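Local coordinates for glutathione S-transferase family protein (Populus trichocarpa, PDB 5F06) that probably catalyses the conjugation of glutathione to electrophilic halide substrates, as a Phi-class glutathione transferase active in detoxification, at residues T154-G159 with L164-H169. Numbering follows the deposited sequence.
Sequences TKYLAG and LADLHH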
loop_
_atom_site.group_PDB
_atom_site.type_symbol
_atom_site.label_atom_id
_atom_site.label_comp_id
_atom_site.label_asym_id
_atom_site.label_seq_id
_atom_site.Cartn_x
_atom_site.Cartn_y
_atom_site.Cartn_z
ATOM N N THR A 154 -13.428 18.895 1.638
ATOM C CA THR A 154 -12.708 19.110 0.382
ATOM C C THR A 154 -13.390 18.353 -0.755
ATOM O O THR A 154 -14.077 17.359 -0.517
ATOM C CB THR A 154 -11.231 18.657 0.488
ATOM O OG1 THR A 154 -11.166 17.281 0.890
ATOM C CG2 THR A 154 -10.477 19.513 1.500
ATOM N N LYS A 155 -13.201 18.825 -1.985
ATOM C CA LYS A 155 -13.865 18.233 -3.142
ATOM C C LYS A 155 -13.451 16.780 -3.357
ATOM O O LYS A 155 -14.270 15.940 -3.736
ATOM C CB LYS A 155 -13.560 19.035 -4.408
ATOM C CG LYS A 155 -14.348 20.329 -4.543
ATOM C CD LYS A 155 -14.243 20.920 -5.945
ATOM C CE LYS A 155 -14.840 19.998 -7.006
ATOM N NZ LYS A 155 -16.212 19.524 -6.653
ATOM N N TYR A 156 -12.175 16.498 -3.111
ATOM C CA TYR A 156 -11.604 15.174 -3.333
ATOM C C TYR A 156 -10.884 14.741 -2.054
ATOM O O TYR A 156 -10.874 15.480 -1.073
ATOM C CB TYR A 156 -10.668 15.202 -4.550
ATOM C CG TYR A 156 -11.371 15.697 -5.802
ATOM C CD1 TYR A 156 -12.094 14.824 -6.610
ATOM C CD2 TYR A 156 -11.337 17.038 -6.159
ATOM C CE1 TYR A 156 -12.756 15.277 -7.745
ATOM C CE2 TYR A 156 -11.994 17.500 -7.292
ATOM C CZ TYR A 156 -12.700 16.615 -8.081
ATOM O OH TYR A 156 -13.360 17.068 -9.204
ATOM N N LEU A 157 -10.304 13.547 -2.046
ATOM C CA LEU A 157 -9.771 12.988 -0.808
ATOM C C LEU A 157 -8.553 13.737 -0.267
ATOM O O LEU A 157 -8.436 13.928 0.944
ATOM C CB LEU A 157 -9.410 11.512 -1.005
ATOM C CG LEU A 157 -10.578 10.525 -1.159
ATOM C CD1 LEU A 157 -10.043 9.149 -1.524
ATOM C CD2 LEU A 157 -11.443 10.439 0.102
ATOM N N ALA A 158 -7.648 14.161 -1.146
ATOM C CA ALA A 158 -6.397 14.778 -0.698
ATOM C C ALA A 158 -6.489 16.299 -0.613
ATOM O O ALA A 158 -5.557 16.952 -0.136
ATOM C CB ALA A 158 -5.256 14.382 -1.625
ATOM N N GLY A 159 -7.602 16.858 -1.082
ATOM C CA GLY A 159 -7.769 18.298 -1.155
ATOM C C GLY A 159 -8.797 18.676 -2.205
ATOM O O GLY A 159 -9.542 17.819 -2.685
ATOM N N LEU A 164 -3.970 11.231 -7.656
ATOM C CA LEU A 164 -3.723 9.797 -7.747
ATOM C C LEU A 164 -4.473 9.032 -6.656
ATOM O O LEU A 164 -4.864 7.880 -6.853
ATOM C CB LEU A 164 -2.221 9.516 -7.652
ATOM C CG LEU A 164 -1.793 8.079 -7.947
ATOM C CD1 LEU A 164 -2.017 7.730 -9.415
ATOM C CD2 LEU A 164 -0.335 7.888 -7.556
ATOM N N ALA A 165 -4.672 9.680 -5.510
ATOM C CA ALA A 165 -5.408 9.084 -4.398
ATOM C C ALA A 165 -6.815 8.680 -4.822
ATOM O O ALA A 165 -7.233 7.547 -4.593
ATOM C CB ALA A 165 -5.466 10.049 -3.216
ATOM N N ASP A 166 -7.546 9.607 -5.436
ATOM C CA ASP A 166 -8.894 9.313 -5.909
ATOM C C ASP A 166 -8.861 8.252 -7.004
ATOM O O ASP A 166 -9.637 7.295 -6.981
ATOM C CB ASP A 166 -9.570 10.579 -6.431
ATOM C CG ASP A 166 -9.424 11.748 -5.485
ATOM O OD1 ASP A 166 -10.232 11.860 -4.536
ATOM O OD2 ASP A 166 -8.491 12.553 -5.696
ATOM N N LEU A 167 -7.952 8.438 -7.957
ATOM C CA LEU A 167 -7.837 7.559 -9.116
ATOM C C LEU A 167 -7.750 6.088 -8.728
ATOM O O LEU A 167 -8.400 5.234 -9.343
ATOM C CB LEU A 167 -6.608 7.949 -9.947
ATOM C CG LEU A 167 -6.399 7.175 -11.255
ATOM C CD1 LEU A 167 -5.750 8.067 -12.300
ATOM C CD2 LEU A 167 -5.566 5.905 -11.055
ATOM N N HIS A 168 -6.951 5.786 -7.709
ATOM C CA HIS A 168 -6.735 4.399 -7.325
ATOM C C HIS A 168 -8.022 3.706 -6.885
ATOM O O HIS A 168 -8.088 2.480 -6.888
ATOM C CB HIS A 168 -5.683 4.304 -6.217
ATOM C CG HIS A 168 -4.285 4.480 -6.710
ATOM N ND1 HIS A 168 -3.203 4.575 -5.863
ATOM C CD2 HIS A 168 -3.790 4.575 -7.968
ATOM C CE1 HIS A 168 -2.100 4.725 -6.577
ATOM N NE2 HIS A 168 -2.428 4.728 -7.856
ATOM N N HIS A 169 -9.042 4.489 -6.534
ATOM C CA HIS A 169 -10.327 3.948 -6.069
ATOM C C HIS A 169 -11.267 3.528 -7.198
ATOM O O HIS A 169 -12.264 2.848 -6.962
ATOM C CB HIS A 169 -11.068 4.980 -5.217
ATOM C CG HIS A 169 -10.427 5.266 -3.899
ATOM N ND1 HIS A 169 -9.320 6.076 -3.769
ATOM C CD2 HIS A 169 -10.747 4.864 -2.647
ATOM C CE1 HIS A 169 -8.982 6.156 -2.496
ATOM N NE2 HIS A 169 -9.834 5.432 -1.793
HETATM O O HOH W 1 -7.400 14.247 -4.248
#
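Ala165 meets the loop after helix 130-153 loosely, with its carbonyl O 4.5 Å from CD1 of Leu157. Asp166, one residue on, carries the contact. Its OD1 takes the backbone N-H of Leu157 on the syn lone pair at 3.0 Å, in an almost straight bond (174°), and also accepts a bond from Trp194 NE1 of helix 189-198. The CB of Tyr156 presses on the same carboxylate, 3.4 Å from OD1, and the phenol ring is turned 74° from the carboxylate plane, with OD1 near its edge. Asp166 OD2 takes a hydrogen from a water that in turn accepts from Ala158 N at 3.1 Å, and it bonds to Ser163 N. With Ser163 OG bonded to Ala165 N, this fits the Ser-x-x-Asp N-capping box known from the GST fold, at the start of helix 164-167. Farther along, His169 folds back beside its own backbone N (chi1 -69°), which brings ND1 to Ala165 O at 2.7 Å. CD1 of Leu157 approaches that ring obliquely, 3.3 Å from CE1, while NE2 bonds Tyr147 OH. An alanine in place of Asp166 would probably leave the Leu157 and Ser163 N-H groups without their acceptor and let the loop drift from the helix. With four donors converging on a buried carboxylate at a helix start, Asp166 is likely to stay ionised.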